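Local coordinates for CdiI (Burkholderia pseudomallei 1026a, PDB 4G6V), which binds the CdiA-CT toxin, a tRNase of contact-dependent growth inhibition, as its immunity protein and probably blocks its activity, at residues I3-L9 / S60-L66. Numbering follows the deposited sequence.
Sequences IDLFCYL and SFFLVSL
F62 meets C7, and F61 meets Y8, through different first torsions: CG of F62 stands between its backbone N and carbonyl carbon (chi1 70°), which lays one face of the ring against C7 CB, whereas CG of F61 is anti to N (chi1 166°), which brings that ring to Y8. C7 CB sits 3.6 Å from the F62 centroid; C7 SG approaches obliquely, and L9 CD1 reaches the ring edge. On the other face of the sheet, where strand alternation places F61, its edge turns to the face of Y8, the planes at 73°, and it also abuts F6, so that three aromatics cluster. L63 CD1 lies over one face of the F6 ring, 3.6 Å from its centroid, a CH-pi contact. The case illustrates antiparallel pairing, with both N-H and C=O of L5 and V64, and of C7 and F62, bonded to each other. D4 OD2 forms a salt bridge with K121 of the toxin chain; T117, S124 and G125 of the same chain pack on F6, F61 and L63. Helix 75-84 covers the opposite face through I75 on L5 and L82 on C7 and V64, while strands 91-95 and 35-42 flank this central pair.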
loop_
_atom_site.group_PDB
_atom_site.type_symbol
_atom_site.label_atom_id
_atom_site.label_comp_id
_atom_site.label_asym_id
_atom_site.label_seq_id
_atom_site.Cartn_x
_atom_site.Cartn_y
_atom_site.Cartn_z
ATOM N N ILE B 3 0.831 -2.447 3.798
ATOM C CA ILE B 3 0.833 -3.301 2.609
ATOM C C ILE B 3 -0.526 -3.365 1.918
ATOM O O ILE B 3 -1.548 -3.665 2.538
ATOM C CB ILE B 3 1.379 -4.705 2.920
ATOM C CG1 ILE B 3 2.899 -4.633 3.074
ATOM C CG2 ILE B 3 1.044 -5.648 1.827
ATOM C CD1 ILE B 3 3.514 -5.882 3.692
ATOM N N ASP B 4 -0.524 -3.065 0.627
ATOM C CA ASP B 4 -1.768 -2.988 -0.121
ATOM C C ASP B 4 -1.704 -3.820 -1.397
ATOM O O ASP B 4 -0.759 -3.716 -2.176
ATOM C CB ASP B 4 -2.105 -1.525 -0.453
ATOM C CG ASP B 4 -2.483 -0.721 0.783
ATOM O OD1 ASP B 4 -3.215 -1.269 1.638
ATOM O OD2 ASP B 4 -2.048 0.448 0.908
ATOM N N LEU B 5 -2.724 -4.644 -1.601
ATOM C CA LEU B 5 -2.907 -5.347 -2.862
ATOM C C LEU B 5 -3.727 -4.470 -3.814
ATOM O O LEU B 5 -4.872 -4.104 -3.526
ATOM C CB LEU B 5 -3.565 -6.715 -2.617
ATOM C CG LEU B 5 -2.786 -7.624 -1.641
ATOM C CD1 LEU B 5 -3.482 -8.952 -1.375
ATOM C CD2 LEU B 5 -1.351 -7.868 -2.109
ATOM N N PHE B 6 -3.093 -4.088 -4.915
ATOM C CA PHE B 6 -3.749 -3.346 -5.972
ATOM C C PHE B 6 -4.407 -4.345 -6.902
ATOM O O PHE B 6 -3.734 -5.168 -7.496
ATOM C CB PHE B 6 -2.729 -2.533 -6.748
ATOM C CG PHE B 6 -2.432 -1.225 -6.131
ATOM C CD1 PHE B 6 -2.642 -0.049 -6.825
ATOM C CD2 PHE B 6 -1.974 -1.153 -4.830
ATOM C CE1 PHE B 6 -2.381 1.188 -6.222
ATOM C CE2 PHE B 6 -1.702 0.082 -4.223
ATOM C CZ PHE B 6 -1.912 1.245 -4.920
ATOM N N CYS B 7 -5.720 -4.278 -7.033
ATOM C CA CYS B 7 -6.455 -5.301 -7.753
ATOM C C CYS B 7 -7.151 -4.660 -8.905
ATOM O O CYS B 7 -8.021 -3.835 -8.713
ATOM C CB CYS B 7 -7.497 -5.940 -6.838
ATOM S SG CYS B 7 -6.777 -6.739 -5.378
ATOM N N TYR B 8 -6.753 -5.026 -10.103
ATOM C CA TYR B 8 -7.431 -4.588 -11.317
ATOM C C TYR B 8 -8.345 -5.673 -11.888
ATOM O O TYR B 8 -7.984 -6.865 -11.921
ATOM C CB TYR B 8 -6.411 -4.191 -12.375
ATOM C CG TYR B 8 -5.335 -3.279 -11.861
ATOM C CD1 TYR B 8 -5.287 -1.960 -12.257
ATOM C CD2 TYR B 8 -4.364 -3.743 -10.965
ATOM C CE1 TYR B 8 -4.298 -1.114 -11.792
ATOM C CE2 TYR B 8 -3.364 -2.911 -10.503
ATOM C CZ TYR B 8 -3.338 -1.594 -10.919
ATOM O OH TYR B 8 -2.358 -0.744 -10.466
ATOM N N LEU B 9 -9.522 -5.246 -12.350
ATOM C CA LEU B 9 -10.517 -6.160 -12.893
ATOM C C LEU B 9 -10.921 -5.794 -14.310
ATOM O O LEU B 9 -10.971 -4.622 -14.679
ATOM C CB LEU B 9 -11.765 -6.194 -12.011
ATOM C CG LEU B 9 -11.654 -6.751 -10.591
ATOM C CD1 LEU B 9 -12.961 -6.551 -9.862
ATOM C CD2 LEU B 9 -11.266 -8.224 -10.596
ATOM N N SER B 60 -12.411 -1.787 -13.726
ATOM C CA SER B 60 -12.545 -1.404 -12.333
ATOM C C SER B 60 -11.268 -1.736 -11.532
ATOM O O SER B 60 -10.385 -2.474 -11.983
ATOM C CB SER B 60 -13.805 -2.027 -11.714
ATOM O OG SER B 60 -13.794 -3.443 -11.820
ATOM N N PHE B 61 -11.177 -1.156 -10.348
ATOM C CA PHE B 61 -10.015 -1.296 -9.496
ATOM C C PHE B 61 -10.483 -1.261 -8.040
ATOM O O PHE B 61 -11.435 -0.554 -7.690
ATOM C CB PHE B 61 -9.054 -0.132 -9.737
ATOM C CG PHE B 61 -8.012 -0.002 -8.686
ATOM C CD1 PHE B 61 -6.771 -0.574 -8.854
ATOM C CD2 PHE B 61 -8.278 0.671 -7.504
ATOM C CE1 PHE B 61 -5.805 -0.463 -7.861
ATOM C CE2 PHE B 61 -7.316 0.786 -6.510
ATOM C CZ PHE B 61 -6.081 0.225 -6.682
ATOM N N PHE B 62 -9.837 -2.030 -7.187
ATOM C CA PHE B 62 -10.089 -1.858 -5.770
ATOM C C PHE B 62 -8.838 -2.252 -4.993
ATOM O O PHE B 62 -7.911 -2.863 -5.540
ATOM C CB PHE B 62 -11.298 -2.673 -5.319
ATOM C CG PHE B 62 -11.055 -4.137 -5.334
ATOM C CD1 PHE B 62 -10.374 -4.748 -4.283
ATOM C CD2 PHE B 62 -11.470 -4.911 -6.403
ATOM C CE1 PHE B 62 -10.104 -6.116 -4.292
ATOM C CE2 PHE B 62 -11.201 -6.286 -6.424
ATOM C CZ PHE B 62 -10.512 -6.888 -5.358
ATOM N N LEU B 63 -8.813 -1.893 -3.719
ATOM C CA LEU B 63 -7.635 -2.095 -2.905
ATOM C C LEU B 63 -7.936 -3.064 -1.765
ATOM O O LEU B 63 -9.053 -3.098 -1.241
ATOM C CB LEU B 63 -7.169 -0.748 -2.377
ATOM C CG LEU B 63 -5.701 -0.562 -2.006
ATOM C CD1 LEU B 63 -4.832 -0.804 -3.223
ATOM C CD2 LEU B 63 -5.467 0.848 -1.435
ATOM N N VAL B 64 -6.940 -3.877 -1.415
ATOM C CA VAL B 64 -7.007 -4.742 -0.238
ATOM C C VAL B 64 -5.831 -4.415 0.691
ATOM O O VAL B 64 -4.679 -4.626 0.344
ATOM C CB VAL B 64 -6.972 -6.247 -0.602
ATOM C CG1 VAL B 64 -7.146 -7.127 0.632
ATOM C CG2 VAL B 64 -8.057 -6.573 -1.578
ATOM N N SER B 65 -6.133 -3.885 1.869
ATOM C CA SER B 65 -5.100 -3.499 2.816
ATOM C C SER B 65 -4.866 -4.562 3.857
ATOM O O SER B 65 -5.810 -5.200 4.330
ATOM C CB SER B 65 -5.484 -2.204 3.506
ATOM O OG SER B 65 -5.397 -1.128 2.584
ATOM N N LEU B 66 -3.595 -4.751 4.195
ATOM C CA LEU B 66 -3.212 -5.648 5.267
ATOM C C LEU B 66 -3.398 -4.869 6.572
ATOM O O LEU B 66 -2.612 -3.963 6.913
ATOM C CB LEU B 66 -1.764 -6.128 5.088
ATOM C CG LEU B 66 -1.168 -7.001 6.203
ATOM C CD1 LEU B 66 -1.810 -8.394 6.233
ATOM C CD2 LEU B 66 0.376 -7.094 6.116
#